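Probable transcriptional regulator, TetR family protein (Rhodococcus sp., PDB 3BJB) probably acts as a dimeric TetR-family transcriptional regulator, binding DNA through an N-terminal helix-turn-helix domain. Local coordinates at residues 100-105 with 143-148; 119-124 with 169-174. All coordinates share one frame; numbering follows the deposited sequence.

Contact 1: residues 100-105 with 143-148; sequences YNVLVR and RQIMLD
Val102 and Met146, a selenomethionine, meet at about a right angle between helices 95-111 and 134-150. The touching atoms are CG2 of Val102 and CG of Met146, 3.8 Å apart, so it is the inner part of the long side chain, rather than its end, that packs on the valine. With CG anti to the carbonyl carbon (chi1 -55°) and a bend at chi3, the Met146 chain then carries CE across to Leu103, whose branch it also meets nearly perpendicularly. The modelled CE comes too close to a leucine methyl to be exact, so this touch tells only which parts meet. Ile145 adds a looser touch, its CG2 4.4 Å from Val102 CB. No hydrogen bond spans the two segments, and the interface is wholly apolar. Leu166 of helix 157-179 packs against both Leu103 and Met146, while Phe85 and Ile78 of helix 66-86 lie against Val102 and Ile145 respectively. The short segments run at 135° to each other with their axes 9.7 Å apart, a splayed antiparallel helix pair in the core of the all-helical C-terminal domain of the TetR fold.

Contact 2: residues 119-124 with 169-174; sequences AMIQST and LWFGVI
Phe171 reaches from helix 157-179 toward Ile121 and Thr124 of helix 114-126, an apolar contact inside the helical C-terminal domain of the TetR fold, the domain that in relatives commonly serves effector binding and dimerisation. The CA atoms of Ile121 and Phe171 are 7.6 Å apart, and the phenyl ring makes the connection. Its CB leaves the backbone toward helix 114-126, and CB and CG act as the stem on which the ring is carried across. The first ring atom to meet the other helix is CD1, 4.2 Å from Ile121 CD1. One atom further on, CE1 is shared: it lies 4.0 Å from the same isoleucine methyl and 3.7 Å from Thr124 CG2. At the tip, CZ completes the contact with Thr124 CG2. The two methyls come in obliquely from opposite sides of the ring plane, straddling the CE1 corner.

Around this core, Ile174 CG1 lies 3.6 Å above one face of the Trp170 ring, off-centre toward its rim; NE1 of that ring is hydrogen-bonded to Thr107 of helix 95-111. Leu169 and Val173 touch Gln168 of the second subunit as well as helix 184-198 of their own chain, so helix 157-179 bears on the dimer interface and on the interior, consistent with the part its counterpart plays in many TetR-family dimers.

Ile121 gets to the ring through CG1, which stands anti to the carbonyl carbon (chi1 -54°) and carries CD1 toward the ring. In Thr124 the two branches divide the work: OG1 sits beside the backbone N and makes a weak hydrogen bond to Met120 O, 3.2 Å away within its own helix, while CG2 is the branch that packs on Phe171.

How the contacts relate
From the N terminus the chain passes through 100-105, turns into helix 114-126 with 119-124, continues into helix 134-150 with 143-148 and then enters helix 157-179 with 169-174. Contact 1 closes a loop of 37 residues that holds the first segment of contact 2; contact 2 closes one of 44 residues that holds the second segment of contact 1, so the two cross. Together they tie four helices of the C-terminal domain into one core. Their centres are about 16 Å apart, yet they touch directly where Leu103 CG packs 3.8 Å from Trp170 CD1, joining helix 95-111 to helix 157-179, which also faces the second subunit.

Contact 1: residues 100-105 with 143-148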
loop_
_atom_site.group_PDB
_atom_site.type_symbol
_atom_site.label_atom_id
_atom_site.label_comp_id
_atom_site.label_asym_id
_atom_site.label_seq_id
_atom_site.Cartn_x
_atom_site.Cartn_y
_atom_site.Cartn_z
ATOM N N TYR B 100 -2.493 -7.898 -17.890
ATOM C CA TYR B 100 -1.069 -7.770 -17.694
ATOM C C TYR B 100 -0.479 -6.566 -18.428
ATOM O O TYR B 100 0.311 -5.838 -17.858
ATOM C CB TYR B 100 -0.359 -9.031 -18.149
ATOM C CG TYR B 100 1.101 -8.903 -17.935
ATOM C CD1 TYR B 100 1.608 -8.707 -16.643
ATOM C CD2 TYR B 100 1.993 -8.927 -19.005
ATOM C CE1 TYR B 100 2.948 -8.581 -16.411
ATOM C CE2 TYR B 100 3.365 -8.803 -18.782
ATOM C CZ TYR B 100 3.832 -8.631 -17.472
ATOM O OH TYR B 100 5.172 -8.485 -17.200
ATOM N N ASN B 101 -0.832 -6.365 -19.693
ATOM C CA ASN B 101 -0.235 -5.281 -20.483
ATOM C C ASN B 101 -0.579 -3.875 -19.981
ATOM O O ASN B 101 0.226 -2.953 -20.121
ATOM C CB ASN B 101 -0.578 -5.387 -21.979
ATOM C CG ASN B 101 0.093 -6.581 -22.673
ATOM O OD1 ASN B 101 -0.519 -7.215 -23.548
ATOM N ND2 ASN B 101 1.339 -6.889 -22.305
ATOM N N VAL B 102 -1.774 -3.698 -19.429
ATOM C CA VAL B 102 -2.131 -2.398 -18.885
ATOM C C VAL B 102 -1.340 -2.116 -17.601
ATOM O O VAL B 102 -0.878 -0.984 -17.370
ATOM C CB VAL B 102 -3.684 -2.223 -18.640
ATOM C CG1 VAL B 102 -4.486 -2.877 -19.704
ATOM C CG2 VAL B 102 -4.118 -2.741 -17.280
ATOM N N LEU B 103 -1.184 -3.159 -16.786
ATOM C CA LEU B 103 -0.528 -3.046 -15.513
ATOM C C LEU B 103 0.931 -2.703 -15.743
ATOM O O LEU B 103 1.452 -1.795 -15.085
ATOM C CB LEU B 103 -0.722 -4.323 -14.679
ATOM C CG LEU B 103 -1.705 -4.292 -13.482
ATOM C CD1 LEU B 103 -2.897 -3.341 -13.661
ATOM C CD2 LEU B 103 -2.200 -5.689 -13.136
ATOM N N VAL B 104 1.553 -3.372 -16.725
ATOM C CA VAL B 104 2.940 -3.111 -17.136
ATOM C C VAL B 104 3.122 -1.661 -17.610
ATOM O O VAL B 104 4.080 -0.983 -17.211
ATOM C CB VAL B 104 3.409 -4.102 -18.259
ATOM C CG1 VAL B 104 4.718 -3.661 -18.909
ATOM C CG2 VAL B 104 3.545 -5.525 -17.703
ATOM N N ARG B 105 2.206 -1.202 -18.452
ATOM C CA ARG B 105 2.165 0.185 -18.857
ATOM C C ARG B 105 2.052 1.182 -17.706
ATOM O O ARG B 105 2.769 2.165 -17.690
ATOM C CB ARG B 105 0.978 0.407 -19.791
ATOM C CG ARG B 105 0.904 1.798 -20.373
ATOM C CD ARG B 105 1.979 1.977 -21.405
ATOM N NE ARG B 105 1.593 1.326 -22.657
ATOM C CZ ARG B 105 0.743 1.846 -23.542
ATOM N NH1 ARG B 105 0.179 3.042 -23.334
ATOM N NH2 ARG B 105 0.466 1.159 -24.641
ATOM N N ARG B 143 -10.297 -0.468 -12.641
ATOM C CA ARG B 143 -11.147 -1.555 -12.990
ATOM C C ARG B 143 -11.746 -1.475 -14.424
ATOM O O ARG B 143 -11.800 -2.502 -15.115
ATOM C CB ARG B 143 -12.238 -1.621 -11.937
ATOM C CG ARG B 143 -13.007 -2.909 -11.831
ATOM C CD ARG B 143 -14.288 -2.618 -11.100
ATOM N NE ARG B 143 -15.046 -1.625 -11.863
ATOM C CZ ARG B 143 -16.057 -0.904 -11.380
ATOM N NH1 ARG B 143 -16.447 -1.044 -10.105
ATOM N NH2 ARG B 143 -16.669 -0.023 -12.171
ATOM N N GLN B 144 -12.203 -0.293 -14.869
ATOM C CA GLN B 144 -12.751 -0.155 -16.239
ATOM C C GLN B 144 -11.723 -0.145 -17.373
ATOM O O GLN B 144 -12.074 -0.390 -18.521
ATOM C CB GLN B 144 -13.633 1.087 -16.394
ATOM C CG GLN B 144 -15.074 0.859 -16.065
ATOM C CD GLN B 144 -15.781 -0.065 -17.047
ATOM O OE1 GLN B 144 -16.889 -0.515 -16.774
ATOM N NE2 GLN B 144 -15.158 -0.341 -18.194
ATOM N N ILE B 145 -10.475 0.192 -17.077
ATOM C CA ILE B 145 -9.452 0.165 -18.108
ATOM C C ILE B 145 -9.076 -1.267 -18.411
ATOM O O ILE B 145 -8.796 -1.615 -19.566
ATOM C CB ILE B 145 -8.209 0.950 -17.705
ATOM C CG1 ILE B 145 -8.545 2.440 -17.633
ATOM C CG2 ILE B 145 -7.031 0.679 -18.697
ATOM C CD1 ILE B 145 -7.411 3.276 -17.100
HETATM N N MSE B 146 -9.097 -2.082 -17.361
HETATM C CA MSE B 146 -8.692 -3.474 -17.406
HETATM C C MSE B 146 -9.809 -4.297 -18.010
HETATM O O MSE B 146 -9.582 -5.141 -18.885
HETATM C CB MSE B 146 -8.383 -3.979 -15.999
HETATM C CG MSE B 146 -7.339 -3.162 -15.242
HETATM SE SE MSE B 146 -7.083 -3.877 -13.405
HETATM C CE MSE B 146 -5.570 -5.021 -13.769
ATOM N N LEU B 147 -11.017 -4.042 -17.530
ATOM C CA LEU B 147 -12.196 -4.625 -18.106
ATOM C C LEU B 147 -12.187 -4.385 -19.610
ATOM O O LEU B 147 -12.326 -5.327 -20.369
ATOM C CB LEU B 147 -13.452 -4.073 -17.434
ATOM C CG LEU B 147 -14.303 -4.992 -16.534
ATOM C CD1 LEU B 147 -13.751 -6.416 -16.292
ATOM C CD2 LEU B 147 -14.657 -4.333 -15.218
ATOM N N ASP B 148 -11.925 -3.149 -20.027
ATOM C CA ASP B 148 -11.938 -2.794 -21.433
ATOM C C ASP B 148 -10.803 -3.465 -22.187
ATOM O O ASP B 148 -10.988 -4.007 -23.278
ATOM C CB ASP B 148 -11.892 -1.275 -21.596
ATOM C CG ASP B 148 -13.272 -0.611 -21.412
ATOM O OD1 ASP B 148 -14.307 -1.309 -21.357
ATOM O OD2 ASP B 148 -13.330 0.631 -21.339
#

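Contact 2: residues 119-124 with 169-174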
loop_
_atom_site.group_PDB
_atom_site.type_symbol
_atom_site.label_atom_id
_atom_site.label_comp_id
_atom_site.label_asym_id
_atom_site.label_seq_id
_atom_site.Cartn_x
_atom_site.Cartn_y
_atom_site.Cartn_z
ATOM N N ALA B 119 3.631 10.440 -4.139
ATOM C CA ALA B 119 2.561 11.262 -3.577
ATOM C C ALA B 119 1.141 10.773 -3.919
ATOM O O ALA B 119 0.211 10.983 -3.130
ATOM C CB ALA B 119 2.727 12.703 -3.983
HETATM N N MSE B 120 0.957 10.138 -5.076
HETATM C CA MSE B 120 -0.383 9.723 -5.441
HETATM C C MSE B 120 -0.764 8.450 -4.737
HETATM O O MSE B 120 -1.880 8.315 -4.264
HETATM C CB MSE B 120 -0.534 9.540 -6.939
HETATM C CG MSE B 120 -0.236 10.785 -7.775
HETATM SE SE MSE B 120 -0.536 10.463 -9.701
HETATM C CE MSE B 120 0.833 9.117 -10.049
ATOM N N ILE B 121 0.164 7.507 -4.716
ATOM C CA ILE B 121 0.033 6.260 -4.007
ATOM C C ILE B 121 -0.155 6.523 -2.486
ATOM O O ILE B 121 -1.099 6.007 -1.864
ATOM C CB ILE B 121 1.284 5.378 -4.254
ATOM C CG1 ILE B 121 1.556 5.179 -5.763
ATOM C CG2 ILE B 121 1.244 4.067 -3.444
ATOM C CD1 ILE B 121 0.716 4.146 -6.451
ATOM N N GLN B 122 0.704 7.330 -1.871
ATOM C CA GLN B 122 0.526 7.496 -0.430
ATOM C C GLN B 122 -0.785 8.115 -0.150
ATOM O O GLN B 122 -1.464 7.693 0.768
ATOM C CB GLN B 122 1.619 8.282 0.242
ATOM C CG GLN B 122 2.833 7.463 0.399
ATOM C CD GLN B 122 4.018 8.285 0.887
ATOM O OE1 GLN B 122 3.851 9.302 1.607
ATOM N NE2 GLN B 122 5.230 7.847 0.508
ATOM N N SER B 123 -1.172 9.083 -0.967
ATOM C CA SER B 123 -2.469 9.734 -0.827
ATOM C C SER B 123 -3.636 8.775 -0.898
ATOM O O SER B 123 -4.539 8.867 -0.106
ATOM C CB SER B 123 -2.618 10.836 -1.867
ATOM O OG SER B 123 -2.084 12.042 -1.370
ATOM N N THR B 124 -3.603 7.836 -1.822
ATOM C CA THR B 124 -4.675 6.822 -1.992
ATOM C C THR B 124 -4.700 5.733 -0.896
ATOM O O THR B 124 -5.740 5.150 -0.596
ATOM C CB THR B 124 -4.551 6.227 -3.398
ATOM O OG1 THR B 124 -4.939 7.240 -4.335
ATOM C CG2 THR B 124 -5.403 4.973 -3.580
ATOM N N LEU B 169 -3.091 -6.147 -4.650
ATOM C CA LEU B 169 -1.757 -6.703 -4.851
ATOM C C LEU B 169 -0.831 -5.800 -5.693
ATOM O O LEU B 169 0.366 -5.728 -5.446
ATOM C CB LEU B 169 -1.863 -8.081 -5.477
ATOM C CG LEU B 169 -0.594 -8.818 -5.893
ATOM C CD1 LEU B 169 0.491 -8.722 -4.865
ATOM C CD2 LEU B 169 -0.953 -10.265 -6.074
ATOM N N TRP B 170 -1.383 -5.094 -6.666
ATOM C CA TRP B 170 -0.566 -4.333 -7.578
ATOM C C TRP B 170 -0.021 -3.106 -6.879
ATOM O O TRP B 170 1.190 -2.880 -6.887
ATOM C CB TRP B 170 -1.353 -3.945 -8.815
ATOM C CG TRP B 170 -0.572 -3.086 -9.723
ATOM C CD1 TRP B 170 0.495 -3.457 -10.474
ATOM C CD2 TRP B 170 -0.785 -1.705 -9.974
ATOM N NE1 TRP B 170 0.964 -2.402 -11.175
ATOM C CE2 TRP B 170 0.193 -1.305 -10.904
ATOM C CE3 TRP B 170 -1.717 -0.764 -9.508
ATOM C CZ2 TRP B 170 0.288 -0.002 -11.384
ATOM C CZ3 TRP B 170 -1.636 0.544 -9.981
ATOM C CH2 TRP B 170 -0.627 0.912 -10.916
ATOM N N PHE B 171 -0.927 -2.330 -6.273
ATOM C CA PHE B 171 -0.551 -1.179 -5.448
ATOM C C PHE B 171 0.562 -1.527 -4.482
ATOM O O PHE B 171 1.448 -0.723 -4.268
ATOM C CB PHE B 171 -1.742 -0.631 -4.651
ATOM C CG PHE B 171 -2.389 0.545 -5.289
ATOM C CD1 PHE B 171 -2.293 1.802 -4.711
ATOM C CD2 PHE B 171 -3.099 0.404 -6.497
ATOM C CE1 PHE B 171 -2.896 2.913 -5.331
ATOM C CE2 PHE B 171 -3.725 1.513 -7.131
ATOM C CZ PHE B 171 -3.621 2.763 -6.546
ATOM N N GLY B 172 0.501 -2.716 -3.902
ATOM C CA GLY B 172 1.539 -3.141 -2.972
ATOM C C GLY B 172 2.891 -3.262 -3.655
ATOM O O GLY B 172 3.898 -2.788 -3.128
ATOM N N VAL B 173 2.896 -3.866 -4.851
ATOM C CA VAL B 173 4.124 -4.122 -5.566
ATOM C C VAL B 173 4.795 -2.810 -5.934
ATOM O O VAL B 173 6.044 -2.681 -5.806
ATOM C CB VAL B 173 3.873 -4.953 -6.836
ATOM C CG1 VAL B 173 5.176 -5.235 -7.539
ATOM C CG2 VAL B 173 3.073 -6.271 -6.497
ATOM N N ILE B 174 3.992 -1.839 -6.392
ATOM C CA ILE B 174 4.542 -0.535 -6.758
ATOM C C ILE B 174 5.141 0.152 -5.536
ATOM O O ILE B 174 6.272 0.622 -5.579
ATOM C CB ILE B 174 3.500 0.416 -7.377
ATOM C CG1 ILE B 174 2.718 -0.291 -8.451
ATOM C CG2 ILE B 174 4.214 1.566 -8.070
ATOM C CD1 ILE B 174 3.555 -0.563 -9.658
#